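Local coordinates for malate dehydrogenase (Picrophilus torridus, PDB 4BGV), which probably catalyses the reversible, NAD-dependent oxidation of (S)-malate to oxaloacetate, a step of the tricarboxylic acid cycle, at residues A71-S76 with E109-Y114; F169-A174 with N192-P197. All coordinates share one frame; numbering follows the deposited sequence. Where two conformers were deposited one is given.

Overall arrangement
Contact 1 lies in the NAD-binding domain and contact 2 in the alpha/beta C-terminal domain, on opposite sides of the chain's centre, with about 41 Å between their centres and about 28 Å between nearest atoms. They hold no element in common. Contact 1 (71-76 with 109-114) sets a loop against the end of a helix; it is partly buried, untouched by the other chains of the assembly, and relies on a tyrosine ring, a methionine and bridging waters. Contact 2 (169-174 with 192-197) pairs two antiparallel strands through direct hydrogen bonds and is buried, with its own helix 150-165 and neighbouring subunits packed around it.

Contact 1 (A71-S76 with E109-Y114); sequences AEMKGS and EAIKKY
A71, in the 3-10 turn 71-73, lies over one face of the Y114 ring. The backbone N of A71 sits 3.6 Å above the ring plane, over its centre, while A71 CA comes within 3.4 Å of Y114 CD1. A71 CB touches the same side of the ring at 3.7 Å from Y114 CD1, so backbone and methyl both meet the aromatic carbons. On the opposite face K113 CG stands over the centre, which leaves the ring sandwiched between its own helix neighbour and the 3-10 turn. Y114 CG is anti to the carbonyl carbon (chi1 -67°), a setting that puts one ring face against A71. Deeper in, M73 meets the helix with its terminal methyl: CE approaches I111 CG1 at 4.1 Å, and the two side chains cross at about a right angle. A bend at chi3 (-60°) brings CE to I111 CG1.

The polar link runs through solvent. Water 1 donates to Y114 O at 2.7 Å and only weakly to A71 O; water 2 accepts from G75 N at 3.1 Å and gives Y114 O a weak bond. Two water bridges, each with one weak leg, thus relate this carbonyl to the loop. Behind this shell, a type II turn from M73 to S76 fixes the loop, with M73 O accepting from both S76 N and S76 OG, the latter at 2.6 Å. S76 OG is also bonded to S6 OG, and M73 and I111 both reach I79 on strand 78-81. The contact lies at the end of the parallel sheet where strand 78-81 begins, and helix 93-114 is the crossover helix of the beta-alpha-beta unit joining strands 78-81 and 119-122 in this Rossmann-type NAD-binding domain.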
# COMPACT_ATOMS: atom_id res chain seq x y z
N ALA A 71 -18.09 25.59 11.67
CA ALA A 71 -16.85 26.25 12.10
C ALA A 71 -15.68 25.26 12.17
O ALA A 71 -14.52 25.64 11.97
CB ALA A 71 -17.05 26.96 13.45
N GLU A 72 -15.99 23.99 12.43
CA GLU A 72 -14.99 22.92 12.46
C GLU A 72 -14.30 22.63 11.12
O GLU A 72 -13.32 21.90 11.08
CB GLU A 72 -15.59 21.63 13.06
CG GLU A 72 -16.04 21.77 14.51
CD GLU A 72 -14.88 21.86 15.48
OE1 GLU A 72 -13.72 21.73 15.02
OE2 GLU A 72 -15.11 22.04 16.69
N MET A 73 -14.79 23.21 10.03
CA MET A 73 -14.13 23.07 8.73
C MET A 73 -12.90 23.97 8.60
O MET A 73 -12.12 23.80 7.68
CB MET A 73 -15.09 23.39 7.57
CG MET A 73 -16.27 22.44 7.46
SD MET A 73 -17.11 22.65 5.87
CE MET A 73 -17.61 24.37 5.94
N LYS A 74 -12.74 24.92 9.52
CA LYS A 74 -11.63 25.88 9.45
C LYS A 74 -10.30 25.20 9.15
O LYS A 74 -9.93 24.20 9.78
CB LYS A 74 -11.53 26.70 10.73
CG LYS A 74 -11.35 25.87 11.99
CD LYS A 74 -11.29 26.75 13.24
CE LYS A 74 -11.19 25.92 14.50
NZ LYS A 74 -11.04 26.79 15.70
N GLY A 75 -9.58 25.74 8.16
CA GLY A 75 -8.27 25.23 7.80
C GLY A 75 -8.28 23.98 6.93
O GLY A 75 -7.25 23.34 6.77
N SER A 76 -9.44 23.63 6.38
CA SER A 76 -9.52 22.48 5.48
C SER A 76 -8.82 22.81 4.17
O SER A 76 -9.06 23.86 3.58
CB SER A 76 -10.98 22.11 5.20
OG SER A 76 -11.64 21.59 6.36
N GLU A 109 -22.59 29.02 1.16
CA GLU A 109 -22.59 30.13 2.11
C GLU A 109 -21.86 29.79 3.40
O GLU A 109 -21.13 30.62 3.94
CB GLU A 109 -24.02 30.63 2.36
CG GLU A 109 -24.55 31.44 1.16
CD GLU A 109 -26.05 31.59 1.13
OE1 GLU A 109 -26.74 31.01 2.01
OE2 GLU A 109 -26.55 32.28 0.21
N ALA A 110 -22.05 28.57 3.89
CA ALA A 110 -21.31 28.10 5.06
C ALA A 110 -19.81 27.98 4.79
O ALA A 110 -18.99 28.29 5.65
CB ALA A 110 -21.87 26.76 5.56
N ILE A 111 -19.44 27.53 3.59
CA ILE A 111 -18.03 27.44 3.22
C ILE A 111 -17.38 28.83 3.17
O ILE A 111 -16.26 29.03 3.65
CB ILE A 111 -17.84 26.72 1.87
CG1 ILE A 111 -18.18 25.23 2.00
CG2 ILE A 111 -16.42 26.90 1.36
CD1 ILE A 111 -18.35 24.50 0.64
N LYS A 112 -18.10 29.79 2.60
CA LYS A 112 -17.60 31.16 2.54
C LYS A 112 -17.38 31.72 3.94
O LYS A 112 -16.40 32.41 4.20
CB LYS A 112 -18.59 32.05 1.78
CG LYS A 112 -18.17 33.51 1.73
CD LYS A 112 -19.22 34.34 1.02
CE LYS A 112 -18.71 35.74 0.73
NZ LYS A 112 -19.61 36.46 -0.21
N LYS A 113 -18.30 31.40 4.84
CA LYS A 113 -18.24 31.91 6.20
C LYS A 113 -17.15 31.26 7.04
O LYS A 113 -16.48 31.93 7.82
CB LYS A 113 -19.59 31.73 6.90
CG LYS A 113 -19.62 32.23 8.35
CD LYS A 113 -21.01 32.11 8.93
CE LYS A 113 -21.12 32.78 10.30
NZ LYS A 113 -22.53 32.72 10.78
N TYR A 114 -16.95 29.95 6.88
CA TYR A 114 -16.07 29.25 7.82
C TYR A 114 -14.74 28.75 7.28
O TYR A 114 -13.81 28.48 8.05
CB TYR A 114 -16.83 28.07 8.45
CG TYR A 114 -17.97 28.49 9.35
CD1 TYR A 114 -17.73 29.14 10.55
CD2 TYR A 114 -19.28 28.22 9.00
CE1 TYR A 114 -18.77 29.52 11.39
CE2 TYR A 114 -20.33 28.60 9.83
CZ TYR A 114 -20.07 29.25 11.02
OH TYR A 114 -21.11 29.62 11.85
O HOH W 1 -14.08 28.69 10.77
O HOH W 2 -10.43 28.70 7.52

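Contact 2 (F169-A174 with N192-P197); sequences FEDVNA and NVSGIP
N173 and N192 face each other as an antiparallel hydrogen-bonded pair, and both their backbones and their amides are joined. N173 N donates to N192 O at 2.9 Å, and N192 N returns a bond to N173 O. On the sheet face that carries both asparagines, N173 ND2 gives N192 OD1 a 2.9 Å bond, bent to 147° at the hydrogen and tilted 32° from the acceptor's carbonyl plane. N192 OD1 also accepts from G195 N at 2.8 Å, an Asx motif; the two donors reach it from opposite faces of its plane. With CG between backbone N and carbonyl carbon (chi1 61°), the N192 amide sits over the type I' turn that follows, closed by V193 N to I196 O and I196 N to V193 O. Were N192 replaced by an alanine, G195 N and N173 ND2 would probably both lose their shared acceptor.

S194 N continues the pairing, donating to D171 O at 2.9 Å. Water 3 donates to D171 OD1 and S194 OG. D171 OD2 forms a salt bridge with R251 NE of a neighbouring subunit and a hydrogen bond with V252 N of that subunit, whose V252 O is bonded to S194 OG. V172 and V193 form the non-hydrogen-bonded pair, V172 CG2 lying 4.3 Å from V193 CG2, and V172 packs on L161 and A162 of helix 150-165. Three backbone bonds thus join the strands, while carboxylate and hydroxyl serve the subunit interface.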
# COMPACT_ATOMS: atom_id res chain seq x y z
N PHE A 169 -6.82 -4.03 -15.29
CA PHE A 169 -7.49 -2.74 -15.20
C PHE A 169 -6.48 -1.60 -15.29
O PHE A 169 -6.81 -0.50 -15.71
CB PHE A 169 -8.28 -2.60 -13.89
CG PHE A 169 -9.37 -3.62 -13.72
CD1 PHE A 169 -10.50 -3.59 -14.54
CD2 PHE A 169 -9.29 -4.58 -12.72
CE1 PHE A 169 -11.50 -4.51 -14.38
CE2 PHE A 169 -10.30 -5.50 -12.55
CZ PHE A 169 -11.42 -5.48 -13.38
N GLU A 170 -5.23 -1.87 -14.91
CA GLU A 170 -4.22 -0.82 -14.90
C GLU A 170 -3.83 -0.35 -16.30
O GLU A 170 -3.36 0.77 -16.47
CB GLU A 170 -2.96 -1.28 -14.15
CG GLU A 170 -1.87 -0.21 -14.09
CD GLU A 170 -0.83 -0.49 -13.02
OE1 GLU A 170 -0.85 -1.60 -12.44
OE2 GLU A 170 -0.00 0.41 -12.75
N ASP A 171 -4.04 -1.20 -17.29
CA ASP A 171 -3.56 -0.90 -18.64
C ASP A 171 -4.65 -0.41 -19.59
O ASP A 171 -4.36 -0.05 -20.74
CB ASP A 171 -2.82 -2.11 -19.20
CG ASP A 171 -1.61 -2.47 -18.35
OD1 ASP A 171 -0.87 -1.54 -17.95
OD2 ASP A 171 -1.40 -3.68 -18.07
N VAL A 172 -5.89 -0.37 -19.12
CA VAL A 172 -6.97 0.16 -19.95
C VAL A 172 -7.11 1.67 -19.70
O VAL A 172 -7.06 2.13 -18.56
CB VAL A 172 -8.32 -0.54 -19.70
CG1 VAL A 172 -9.39 0.06 -20.58
CG2 VAL A 172 -8.22 -2.04 -19.99
N ASN A 173 -7.25 2.43 -20.78
CA ASN A 173 -7.48 3.86 -20.69
C ASN A 173 -8.73 4.21 -21.46
O ASN A 173 -8.85 3.86 -22.62
CB ASN A 173 -6.30 4.60 -21.28
CG ASN A 173 -5.00 4.24 -20.58
OD1 ASN A 173 -4.74 4.71 -19.48
ND2 ASN A 173 -4.19 3.37 -21.20
N ALA A 174 -9.67 4.88 -20.80
CA ALA A 174 -10.95 5.20 -21.43
C ALA A 174 -11.20 6.70 -21.34
O ALA A 174 -11.25 7.26 -20.24
CB ALA A 174 -12.07 4.43 -20.74
N ASN A 192 -7.70 3.07 -25.21
CA ASN A 192 -6.71 2.10 -25.65
C ASN A 192 -6.34 1.12 -24.56
O ASN A 192 -6.69 1.31 -23.38
CB ASN A 192 -5.43 2.84 -26.10
CG ASN A 192 -4.80 3.65 -24.97
OD1 ASN A 192 -4.16 3.10 -24.08
ND2 ASN A 192 -4.98 4.96 -25.01
N VAL A 193 -5.64 0.05 -24.94
CA VAL A 193 -4.99 -0.81 -23.96
C VAL A 193 -3.47 -0.67 -24.14
O VAL A 193 -2.92 -1.06 -25.18
CB VAL A 193 -5.37 -2.30 -24.12
CG1 VAL A 193 -4.68 -3.12 -23.04
CG2 VAL A 193 -6.88 -2.48 -24.04
N SER A 194 -2.82 -0.09 -23.14
CA SER A 194 -1.38 0.20 -23.21
C SER A 194 -0.99 0.89 -24.53
O SER A 194 0.07 0.60 -25.09
CB SER A 194 -0.56 -1.09 -23.04
OG SER A 194 -0.81 -1.68 -21.77
N GLY A 195 -1.86 1.78 -25.01
CA GLY A 195 -1.60 2.56 -26.20
C GLY A 195 -2.20 1.99 -27.47
O GLY A 195 -2.34 2.70 -28.48
N ILE A 196 -2.57 0.72 -27.44
CA ILE A 196 -3.17 0.11 -28.62
C ILE A 196 -4.64 0.52 -28.66
O ILE A 196 -5.38 0.21 -27.74
CB ILE A 196 -3.06 -1.42 -28.59
CG1 ILE A 196 -1.60 -1.86 -28.49
CG2 ILE A 196 -3.72 -2.01 -29.85
CD1 ILE A 196 -1.40 -3.35 -28.20
N PRO A 197 -5.06 1.23 -29.72
CA PRO A 197 -6.44 1.73 -29.73
C PRO A 197 -7.45 0.61 -29.60
O PRO A 197 -7.27 -0.48 -30.14
CB PRO A 197 -6.56 2.43 -31.10
CG PRO A 197 -5.16 2.81 -31.42
CD PRO A 197 -4.32 1.66 -30.93
O HOH W 3 -0.11 0.41 -19.51